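Local coordinates for putative type VI secretion protein (Escherichia coli, PDB 6SK0), which forms the trimeric VgrG spike of a type VI secretion system, carries a phospholipase effector and probably helps puncture target-cell membranes, at residues A[510-515]-A[529-534]; A[499-504]-A[518-523]. All blocks are in the same frame, centred on the assembly; numbering follows the deposited sequence.

Interaction 1 (A[510-515]-A[529-534]); sequences RGEEHI and LGHNVD
I515 and L529 form a hydrogen-bonded antiparallel pair, with I515 N giving its hydrogen to L529 O at 2.9 Å and L529 N returning one to I515 O at 2.8 Å. Beside it, H514 and G530 make a non-hydrogen-bonded pair, and H531 N reaches E513 O at 2.9 Å just where segment 529-534 turns its corner. G530 takes a positive phi and H531 is the centre of an inverse gamma turn; together they turn the corner between strand 525-529 and the short strand 532-533. The main side-chain contact is E512 on H531. The H531 ring runs alongside E512, both side chains pointing the same way, because its chi1 of -179° swings CG away from the backbone N. E512 CB sits over one ring face, 3.6 Å from the centroid of the H531 ring and 16° off its normal, a CH-pi contact displaced toward the rim. The extended E512 chain carries its carboxylate on along the ring, its plane nearly parallel to the ring's (12° apart), so the two stack; its OE2 is held by a salt bridge to K509. H514 leans to the other strand: its CD2 comes within 3.1 Å of H531 O, and its NE2 meets V533 CG2 at 3.7 Å, the two side chains crossing at about a right angle. I515 and L529 put their side chains on one face of the sheet, CB to CB 4.3 Å. The backbone of H514 bonds to E507 of strand 503-507, while G530 and N532 bond to strand 539-548. The contact thus joins strand 514-519 to 525-529 and the corner leading to 532-533; H514 and V533 also pack on R493 and R505, and I515 and L529 on S518 and T525 of a neighbouring subunit.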
loop_
_atom_site.group_PDB
_atom_site.type_symbol
_atom_site.label_atom_id
_atom_site.label_comp_id
_atom_site.label_asym_id
_atom_site.label_seq_id
_atom_site.Cartn_x
_atom_site.Cartn_y
_atom_site.Cartn_z
ATOM N N ARG A 510 16.570 -37.485 -20.434
ATOM C CA ARG A 510 16.283 -36.420 -21.384
ATOM C C ARG A 510 14.852 -35.933 -21.236
ATOM O O ARG A 510 13.922 -36.727 -21.077
ATOM C CB ARG A 510 16.534 -36.903 -22.809
ATOM C CG ARG A 510 17.942 -37.395 -23.050
ATOM C CD ARG A 510 18.969 -36.429 -22.501
ATOM N NE ARG A 510 20.295 -36.696 -23.045
ATOM C CZ ARG A 510 21.164 -37.556 -22.526
ATOM N NH1 ARG A 510 22.340 -37.727 -23.106
ATOM N NH2 ARG A 510 20.862 -38.240 -21.432
ATOM N N GLY A 511 14.683 -34.617 -21.278
ATOM C CA GLY A 511 13.395 -34.015 -21.058
ATOM C C GLY A 511 12.958 -33.956 -19.615
ATOM O O GLY A 511 11.932 -33.336 -19.328
ATOM N N GLU A 512 13.680 -34.603 -18.703
ATOM C CA GLU A 512 13.388 -34.523 -17.277
ATOM C C GLU A 512 14.658 -34.317 -16.470
ATOM O O GLU A 512 14.805 -34.878 -15.383
ATOM C CB GLU A 512 12.654 -35.768 -16.786
ATOM C CG GLU A 512 11.376 -36.056 -17.534
ATOM C CD GLU A 512 10.657 -37.272 -17.010
ATOM O OE1 GLU A 512 9.572 -37.590 -17.536
ATOM O OE2 GLU A 512 11.170 -37.911 -16.071
ATOM N N GLU A 513 15.579 -33.520 -16.987
ATOM C CA GLU A 513 16.838 -33.286 -16.305
ATOM C C GLU A 513 16.616 -32.455 -15.053
ATOM O O GLU A 513 15.745 -31.585 -15.009
ATOM C CB GLU A 513 17.818 -32.579 -17.236
ATOM C CG GLU A 513 17.939 -33.209 -18.609
ATOM C CD GLU A 513 16.893 -32.704 -19.590
ATOM O OE1 GLU A 513 15.910 -32.075 -19.152
ATOM O OE2 GLU A 513 17.049 -32.940 -20.798
ATOM N N HIS A 514 17.399 -32.735 -14.021
ATOM C CA HIS A 514 17.362 -31.886 -12.848
ATOM C C HIS A 514 18.688 -31.965 -12.121
ATOM O O HIS A 514 19.468 -32.902 -12.291
ATOM C CB HIS A 514 16.199 -32.238 -11.908
ATOM C CG HIS A 514 16.334 -33.557 -11.215
ATOM N ND1 HIS A 514 17.313 -33.817 -10.284
ATOM C CD2 HIS A 514 15.581 -34.676 -11.290
ATOM C CE1 HIS A 514 17.172 -35.049 -9.834
ATOM N NE2 HIS A 514 16.125 -35.590 -10.424
ATOM N N ILE A 515 18.929 -30.945 -11.317
ATOM C CA ILE A 515 20.060 -30.886 -10.413
ATOM C C ILE A 515 19.505 -30.679 -9.018
ATOM O O ILE A 515 18.661 -29.802 -8.807
ATOM C CB ILE A 515 21.037 -29.761 -10.790
ATOM C CG1 ILE A 515 21.637 -30.031 -12.168
ATOM C CG2 ILE A 515 22.112 -29.613 -9.736
ATOM C CD1 ILE A 515 22.473 -28.922 -12.683
ATOM N N LEU A 529 16.887 -27.654 -9.167
ATOM C CA LEU A 529 16.848 -27.002 -10.463
ATOM C C LEU A 529 16.267 -27.945 -11.501
ATOM O O LEU A 529 16.708 -29.089 -11.618
ATOM C CB LEU A 529 18.241 -26.550 -10.894
ATOM C CG LEU A 529 19.026 -25.674 -9.925
ATOM C CD1 LEU A 529 20.357 -25.297 -10.537
ATOM C CD2 LEU A 529 18.230 -24.433 -9.547
ATOM N N GLY A 530 15.286 -27.464 -12.245
ATOM C CA GLY A 530 14.796 -28.185 -13.407
ATOM C C GLY A 530 13.583 -29.029 -13.091
ATOM O O GLY A 530 12.609 -28.539 -12.539
ATOM N N HIS A 531 13.645 -30.302 -13.472
ATOM C CA HIS A 531 12.524 -31.230 -13.351
ATOM C C HIS A 531 12.593 -31.879 -11.973
ATOM O O HIS A 531 13.091 -32.986 -11.788
ATOM C CB HIS A 531 12.569 -32.254 -14.478
ATOM C CG HIS A 531 11.440 -33.232 -14.464
ATOM N ND1 HIS A 531 10.269 -33.030 -15.159
ATOM C CD2 HIS A 531 11.311 -34.432 -13.854
ATOM C CE1 HIS A 531 9.465 -34.058 -14.969
ATOM N NE2 HIS A 531 10.073 -34.921 -14.179
ATOM N N ASN A 532 12.076 -31.162 -10.988
ATOM C CA ASN A 532 12.256 -31.542 -9.597
ATOM C C ASN A 532 11.260 -32.623 -9.202
ATOM O O ASN A 532 10.053 -32.476 -9.396
ATOM C CB ASN A 532 12.120 -30.311 -8.707
ATOM C CG ASN A 532 12.942 -29.145 -9.217
ATOM O OD1 ASN A 532 14.113 -29.298 -9.532
ATOM N ND2 ASN A 532 12.325 -27.978 -9.316
ATOM N N VAL A 533 11.773 -33.717 -8.658
ATOM C CA VAL A 533 10.968 -34.886 -8.349
ATOM C C VAL A 533 11.037 -35.159 -6.856
ATOM O O VAL A 533 11.937 -34.699 -6.153
ATOM C CB VAL A 533 11.416 -36.125 -9.146
ATOM C CG1 VAL A 533 11.204 -35.899 -10.622
ATOM C CG2 VAL A 533 12.867 -36.442 -8.854
ATOM N N ASP A 534 10.067 -35.923 -6.375
ATOM C CA ASP A 534 10.051 -36.330 -4.981
ATOM C C ASP A 534 10.838 -37.629 -4.825
ATOM O O ASP A 534 11.505 -38.091 -5.751
ATOM C CB ASP A 534 8.617 -36.461 -4.472
ATOM C CG ASP A 534 7.751 -37.328 -5.359
ATOM O OD1 ASP A 534 8.281 -38.205 -6.068
ATOM O OD2 ASP A 534 6.521 -37.133 -5.345
#

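Interaction 2 (A[499-504]-A[518-523]); sequences PANNKL and STEYGG
E520 OE2 is gripped twice, by N501 ND2 at 3.0 Å and by the ammonium group of K524 in a salt bridge. The amide nitrogen of N501 meets the oxygen from above the carboxylate, 43° out of its plane, while the oxygen lies close to the amide plane of N501; the two flat groups are turned 32° apart. The first torsion of E520, with CG anti to the carbonyl carbon, sets E520 CG 3.8 Å from N501 CB; the bend at chi2 then turns the carboxylate toward the amide. The other end of the N501 amide, OD1, accepts a bond from R497, so both ends are engaged. Next along, the side chains of N502 and T519 lie side by side, pointing the same way. Strand pairing is reached at K503, first residue of its strand, and S518, next to last of 514-519, a hydrogen-bonded antiparallel pair: K503 N to S518 O is 2.9 Å and S518 N to K503 O 3.0 Å. S518 O also receives the CA-H of N502, at 3.4 Å from N502 CA. On the shared face, K503 CG packs 3.9 Å from S518 CB, and S518 OG bonds to Q526. These bonds finish the open end of the hairpin of strands 503-507 and 514-519. Strand 493-497 joins it through L504 and I496, strand 525-529 through T519 and T525, and Y521 OH bonds to E542 of a neighbouring subunit.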
loop_
_atom_site.group_PDB
_atom_site.type_symbol
_atom_site.label_atom_id
_atom_site.label_comp_id
_atom_site.label_asym_id
_atom_site.label_seq_id
_atom_site.Cartn_x
_atom_site.Cartn_y
_atom_site.Cartn_z
ATOM N N PRO A 499 28.381 -39.482 3.181
ATOM C CA PRO A 499 27.714 -40.341 4.173
ATOM C C PRO A 499 26.643 -39.628 4.978
ATOM O O PRO A 499 25.689 -40.273 5.428
ATOM C CB PRO A 499 28.874 -40.804 5.061
ATOM C CG PRO A 499 30.050 -40.753 4.174
ATOM C CD PRO A 499 29.847 -39.576 3.280
ATOM N N ALA A 500 26.764 -38.318 5.172
ATOM C CA ALA A 500 25.747 -37.548 5.870
ATOM C C ALA A 500 24.581 -37.166 4.975
ATOM O O ALA A 500 23.720 -36.397 5.407
ATOM C CB ALA A 500 26.361 -36.288 6.476
ATOM N N ASN A 501 24.544 -37.680 3.749
ATOM C CA ASN A 501 23.509 -37.400 2.762
ATOM C C ASN A 501 23.521 -35.953 2.280
ATOM O O ASN A 501 22.491 -35.439 1.845
ATOM C CB ASN A 501 22.114 -37.771 3.280
ATOM C CG ASN A 501 21.183 -38.210 2.174
ATOM O OD1 ASN A 501 21.603 -38.851 1.216
ATOM N ND2 ASN A 501 19.910 -37.859 2.296
ATOM N N ASN A 502 24.661 -35.275 2.350
ATOM C CA ASN A 502 24.883 -34.126 1.486
ATOM C C ASN A 502 25.043 -34.638 0.069
ATOM O O ASN A 502 25.926 -35.456 -0.203
ATOM C CB ASN A 502 26.125 -33.347 1.899
ATOM C CG ASN A 502 25.991 -32.713 3.246
ATOM O OD1 ASN A 502 26.950 -32.644 3.998
ATOM N ND2 ASN A 502 24.801 -32.242 3.565
ATOM N N LYS A 503 24.186 -34.193 -0.831
ATOM C CA LYS A 503 24.222 -34.732 -2.176
ATOM C C LYS A 503 24.185 -33.610 -3.196
ATOM O O LYS A 503 23.561 -32.569 -2.989
ATOM C CB LYS A 503 23.072 -35.711 -2.423
ATOM C CG LYS A 503 21.710 -35.138 -2.162
ATOM C CD LYS A 503 20.625 -36.120 -2.543
ATOM C CE LYS A 503 20.803 -37.439 -1.825
ATOM N NZ LYS A 503 19.755 -38.410 -2.229
ATOM N N LEU A 504 24.895 -33.836 -4.288
ATOM C CA LEU A 504 24.720 -33.098 -5.527
ATOM C C LEU A 504 24.307 -34.140 -6.557
ATOM O O LEU A 504 25.129 -34.938 -7.011
ATOM C CB LEU A 504 25.986 -32.360 -5.930
ATOM C CG LEU A 504 25.998 -31.844 -7.366
ATOM C CD1 LEU A 504 24.829 -30.917 -7.616
ATOM C CD2 LEU A 504 27.302 -31.151 -7.669
ATOM N N SER A 518 21.402 -30.826 -1.967
ATOM C CA SER A 518 20.570 -31.039 -0.796
ATOM C C SER A 518 21.412 -31.403 0.413
ATOM O O SER A 518 22.313 -32.239 0.324
ATOM C CB SER A 518 19.531 -32.133 -1.063
ATOM O OG SER A 518 18.853 -32.490 0.120
ATOM N N THR A 519 21.104 -30.775 1.537
ATOM C CA THR A 519 21.636 -31.154 2.831
ATOM C C THR A 519 20.483 -31.556 3.737
ATOM O O THR A 519 19.355 -31.084 3.581
ATOM C CB THR A 519 22.457 -30.012 3.464
ATOM O OG1 THR A 519 22.989 -30.441 4.718
ATOM C CG2 THR A 519 21.610 -28.779 3.687
ATOM N N GLU A 520 20.769 -32.448 4.680
ATOM C CA GLU A 520 19.753 -32.902 5.617
ATOM C C GLU A 520 19.463 -31.896 6.716
ATOM O O GLU A 520 18.491 -32.073 7.449
ATOM C CB GLU A 520 20.173 -34.223 6.256
ATOM C CG GLU A 520 20.017 -35.414 5.353
ATOM C CD GLU A 520 18.573 -35.710 5.038
ATOM O OE1 GLU A 520 17.755 -35.752 5.977
ATOM O OE2 GLU A 520 18.250 -35.894 3.848
ATOM N N TYR A 521 20.278 -30.863 6.858
ATOM C CA TYR A 521 20.082 -29.906 7.929
ATOM C C TYR A 521 18.909 -28.983 7.618
ATOM O O TYR A 521 18.678 -28.616 6.466
ATOM C CB TYR A 521 21.355 -29.097 8.143
ATOM C CG TYR A 521 21.313 -28.252 9.377
ATOM C CD1 TYR A 521 20.783 -26.974 9.344
ATOM C CD2 TYR A 521 21.792 -28.732 10.581
ATOM C CE1 TYR A 521 20.731 -26.205 10.465
ATOM C CE2 TYR A 521 21.742 -27.967 11.713
ATOM C CZ TYR A 521 21.212 -26.704 11.650
ATOM O OH TYR A 521 21.165 -25.932 12.777
ATOM N N GLY A 522 18.173 -28.607 8.661
ATOM C CA GLY A 522 17.036 -27.719 8.530
ATOM C C GLY A 522 15.921 -28.317 7.707
ATOM O O GLY A 522 15.471 -27.716 6.728
ATOM N N GLY A 523 15.450 -29.493 8.111
ATOM C CA GLY A 523 14.669 -30.245 7.179
ATOM C C GLY A 523 15.605 -30.562 6.034
ATOM O O GLY A 523 16.815 -30.655 6.190
#

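Interactions 1 and 2 lie on one antiparallel sheet, their centres about 18 Å apart, and share strand 514-519: 510-515 leads into its start, 518-523 leaves its end. Strand 514-519 lies between its two partners, pairing with 503-507 at interaction 2 and with 525-529 at interaction 1; along the chain the segments alternate. They meet directly where I515 CG2 packs on L504 CD1 at 3.7 Å. Between subunits the two belong together: the H531 ring of interaction 1 stacks edge-to-face with Y521 of a neighbouring copy, E513 packs on its T519 and R510 on its P499. Such repeated contacts fit an intertwined, three-chain beta spike.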